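Long-range contact in putative polysaccharide deacetylase (Bdellovibrio bacteriovorus HD100, PDB 5JP6), which probably deacetylates peptidoglycan as a zinc-dependent family 4 carbohydrate esterase, acting on the prey cell wall during predation: residues L249-A254 against K285-F290. The protein carries 1 engineered substitution. Numbering follows the deposited sequence.
Sequences LTFDEA and KDLKAF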
ATOM      1  N   LEU A 249       6.995 -14.589  15.473  1.00 48.52           N
ATOM      2  CA  LEU A 249       6.619 -13.873  16.663  1.00 44.55           C
ATOM      3  C   LEU A 249       5.839 -14.800  17.572  1.00 44.23           C
ATOM      4  O   LEU A 249       5.109 -15.686  17.100  1.00 42.62           O
ATOM      5  CB  LEU A 249       5.720 -12.679  16.283  1.00 39.59           C
ATOM      6  CG  LEU A 249       6.375 -11.488  15.572  1.00 48.05           C
ATOM      7  CD1 LEU A 249       5.407 -10.319  15.458  1.00 45.82           C
ATOM      8  CD2 LEU A 249       7.660 -11.031  16.262  1.00 48.62           C
ATOM      9  N   THR A 250       5.970 -14.571  18.872  1.00 36.13           N
ATOM     10  CA  THR A 250       5.114 -15.218  19.838  1.00 38.16           C
ATOM     11  C   THR A 250       3.735 -14.580  19.687  1.00 33.98           C
ATOM     12  O   THR A 250       3.574 -13.524  19.035  1.00 30.93           O
ATOM     13  CB  THR A 250       5.588 -14.980  21.282  1.00 35.75           C
ATOM     14  OG1 THR A 250       5.427 -13.591  21.618  1.00 33.05           O
ATOM     15  CG2 THR A 250       7.052 -15.429  21.479  1.00 39.30           C
ATOM     16  N   PHE A 251       2.745 -15.234  20.280  1.00 31.09           N
ATOM     17  CA  PHE A 251       1.395 -14.725  20.277  1.00 28.33           C
ATOM     18  C   PHE A 251       1.351 -13.300  20.854  1.00 25.77           C
ATOM     19  O   PHE A 251       0.740 -12.403  20.268  1.00 25.11           O
ATOM     20  CB  PHE A 251       0.440 -15.624  21.066  1.00 27.92           C
ATOM     21  CG  PHE A 251      -0.962 -15.024  21.171  1.00 23.83           C
ATOM     22  CD1 PHE A 251      -1.907 -15.269  20.220  1.00 26.26           C
ATOM     23  CD2 PHE A 251      -1.275 -14.122  22.207  1.00 24.81           C
ATOM     24  CE1 PHE A 251      -3.154 -14.673  20.305  1.00 27.84           C
ATOM     25  CE2 PHE A 251      -2.484 -13.541  22.292  1.00 25.32           C
ATOM     26  CZ  PHE A 251      -3.444 -13.809  21.343  1.00 24.99           C
ATOM     27  N   ASP A 252       1.988 -13.089  22.007  1.00 25.76           N
ATOM     28  CA  ASP A 252       1.915 -11.766  22.634  1.00 24.58           C
ATOM     29  C   ASP A 252       2.594 -10.722  21.765  1.00 26.95           C
ATOM     30  O   ASP A 252       2.100  -9.607  21.648  1.00 24.68           O
ATOM     31  CB  ASP A 252       2.513 -11.725  24.034  1.00 26.33           C
ATOM     32  CG  ASP A 252       1.629 -12.424  25.104  1.00 29.65           C
ATOM     33  OD1 ASP A 252       0.420 -12.676  24.840  1.00 27.86           O
ATOM     34  OD2 ASP A 252       2.175 -12.672  26.220  1.00 30.28           O
ATOM     35  N   GLU A 253       3.717 -11.068  21.145  1.00 28.08           N
ATOM     36  CA  GLU A 253       4.384 -10.098  20.250  1.00 25.91           C
ATOM     37  C   GLU A 253       3.488  -9.789  19.066  1.00 25.48           C
ATOM     38  O   GLU A 253       3.365  -8.632  18.653  1.00 26.12           O
ATOM     39  CB  GLU A 253       5.742 -10.621  19.783  1.00 29.92           C
ATOM     40  CG  GLU A 253       6.791 -10.717  20.879  1.00 33.44           C
ATOM     41  CD  GLU A 253       8.010 -11.550  20.486  1.00 36.70           C
ATOM     42  OE1 GLU A 253       7.926 -12.386  19.553  1.00 38.05           O
ATOM     43  OE2 GLU A 253       9.062 -11.370  21.124  1.00 47.56           O
ATOM     44  N   ALA A 254       2.851 -10.824  18.514  1.00 25.58           N
ATOM     45  CA  ALA A 254       1.970 -10.629  17.354  1.00 23.64           C
ATOM     46  C   ALA A 254       0.747  -9.789  17.732  1.00 24.50           C
ATOM     47  O   ALA A 254       0.364  -8.880  16.993  1.00 24.46           O
ATOM     48  CB  ALA A 254       1.542 -11.965  16.740  1.00 27.41           C
ATOM     49  N   LYS A 285      -4.416 -19.765  14.036  1.00 25.62           N
ATOM     50  CA  LYS A 285      -5.758 -19.922  14.539  1.00 25.39           C
ATOM     51  C   LYS A 285      -5.937 -19.124  15.831  1.00 22.43           C
ATOM     52  O   LYS A 285      -7.037 -18.585  16.091  1.00 23.75           O
ATOM     53  CB  LYS A 285      -6.130 -21.403  14.745  1.00 27.61           C
ATOM     54  CG  LYS A 285      -6.286 -22.143  13.417  1.00 30.91           C
ATOM     55  CD  LYS A 285      -6.666 -23.593  13.577  1.00 38.58           C
ATOM     56  CE  LYS A 285      -7.062 -24.234  12.265  1.00 48.73           C
ATOM     57  NZ  LYS A 285      -7.618 -25.612  12.523  1.00 57.37           N
ATOM     58  N   ASP A 286      -4.853 -19.005  16.616  1.00 23.58           N
ATOM     59  CA  ASP A 286      -4.944 -18.217  17.860  1.00 22.90           C
ATOM     60  C   ASP A 286      -5.219 -16.738  17.549  1.00 22.13           C
ATOM     61  O   ASP A 286      -6.083 -16.113  18.162  1.00 22.72           O
ATOM     62  CB  ASP A 286      -3.654 -18.300  18.673  1.00 23.13           C
ATOM     63  CG  ASP A 286      -3.393 -19.675  19.307  1.00 29.54           C
ATOM     64  OD1 ASP A 286      -4.245 -20.552  19.379  1.00 31.46           O
ATOM     65  OD2 ASP A 286      -2.249 -19.827  19.743  1.00 38.45           O
ATOM     66  N   LEU A 287      -4.467 -16.170  16.586  1.00 23.26           N
ATOM     67  CA  LEU A 287      -4.693 -14.760  16.233  1.00 23.72           C
ATOM     68  C   LEU A 287      -6.040 -14.530  15.581  1.00 21.55           C
ATOM     69  O   LEU A 287      -6.665 -13.513  15.828  1.00 22.13           O
ATOM     70  CB  LEU A 287      -3.568 -14.235  15.362  1.00 25.70           C
ATOM     71  CG  LEU A 287      -2.214 -14.090  16.061  1.00 26.40           C
ATOM     72  CD1 LEU A 287      -1.079 -13.925  15.064  1.00 27.48           C
ATOM     73  CD2 LEU A 287      -2.265 -12.923  17.033  1.00 26.05           C
ATOM     74  N   LYS A 288      -6.511 -15.489  14.795  1.00 22.88           N
ATOM     75  CA  LYS A 288      -7.832 -15.390  14.216  1.00 23.01           C
ATOM     76  C   LYS A 288      -8.901 -15.359  15.319  1.00 20.47           C
ATOM     77  O   LYS A 288      -9.851 -14.561  15.250  1.00 21.98           O
ATOM     78  CB  LYS A 288      -8.086 -16.511  13.228  1.00 24.52           C
ATOM     79  CG  LYS A 288      -7.228 -16.401  11.967  1.00 26.13           C
ATOM     80  CD  LYS A 288      -7.427 -17.633  11.058  1.00 31.49           C
ATOM     81  CE  LYS A 288      -6.681 -17.497   9.756  1.00 35.70           C
ATOM     82  NZ  LYS A 288      -7.559 -16.849   8.752  1.00 37.12           N
ATOM     83  N   ALA A 289      -8.748 -16.211  16.339  1.00 21.58           N
ATOM     84  CA  ALA A 289      -9.694 -16.231  17.480  1.00 22.41           C
ATOM     85  C   ALA A 289      -9.639 -14.928  18.274  1.00 21.04           C
ATOM     86  O   ALA A 289     -10.672 -14.386  18.668  1.00 22.22           O
ATOM     87  CB  ALA A 289      -9.400 -17.403  18.375  1.00 23.58           C
ATOM     88  N   PHE A 290      -8.427 -14.439  18.488  1.00 20.73           N
ATOM     89  CA  PHE A 290      -8.200 -13.160  19.161  1.00 21.20           C
ATOM     90  C   PHE A 290      -8.979 -12.019  18.490  1.00 20.80           C
ATOM     91  O   PHE A 290      -9.651 -11.217  19.167  1.00 20.96           O
ATOM     92  CB  PHE A 290      -6.703 -12.879  19.127  1.00 22.53           C
ATOM     93  CG  PHE A 290      -6.297 -11.499  19.560  1.00 22.41           C
ATOM     94  CD1 PHE A 290      -6.360 -11.108  20.870  1.00 25.01           C
ATOM     95  CD2 PHE A 290      -5.781 -10.617  18.640  1.00 23.42           C
ATOM     96  CE1 PHE A 290      -5.892  -9.862  21.254  1.00 26.13           C
ATOM     97  CE2 PHE A 290      -5.360  -9.367  19.000  1.00 23.75           C
ATOM     98  CZ  PHE A 290      -5.407  -8.986  20.313  1.00 26.30           C
TER
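Phe251 and Ala254 meet Leu287 and Phe290 in an apolar helix-to-helix contact at the surface of the NodB homology domain, an example of how one aromatic ring can lead the packing of the N-terminal parts of two helices, with no hydrogen bond between segments 249-254 and 285-290. The Phe251 ring does most of the work. Its CG lies anti to the backbone N (chi1 175°), which carries the ring across to the other helix. There it makes an edge-to-face (T-shaped) pair, its edge directed at the face of Phe290, with planes at 87° and centroids 5.7 Å apart. Further back along the ring, Phe251 CD1 rests 3.8 Å from Asp286 CB, so the aspartate contributes its methylene to this packing. Leu287 CD2 lies 3.8 Å from Phe251 CE1 and also borders Ala254 CB, to which Leu287 CD1 is the nearer methyl at 3.7 Å; Ala254 sits about one turn beyond Phe251, facing Leu287. The start of the first helix is fixed separately by a capping box, in which Glu253 N donates to Thr250 OG1 (3.1 Å) and Thr250 N to Glu253 OE1 (3.0 Å). Phe290 packs further along helix 251-269, on Ala255, Val258 and Arg259. Leu287 touches Phe278 in the loop after strand 275-277, while a Lys288-Glu298 salt bridge links helix 285-293 to strand 297-299, parallel to 275-277.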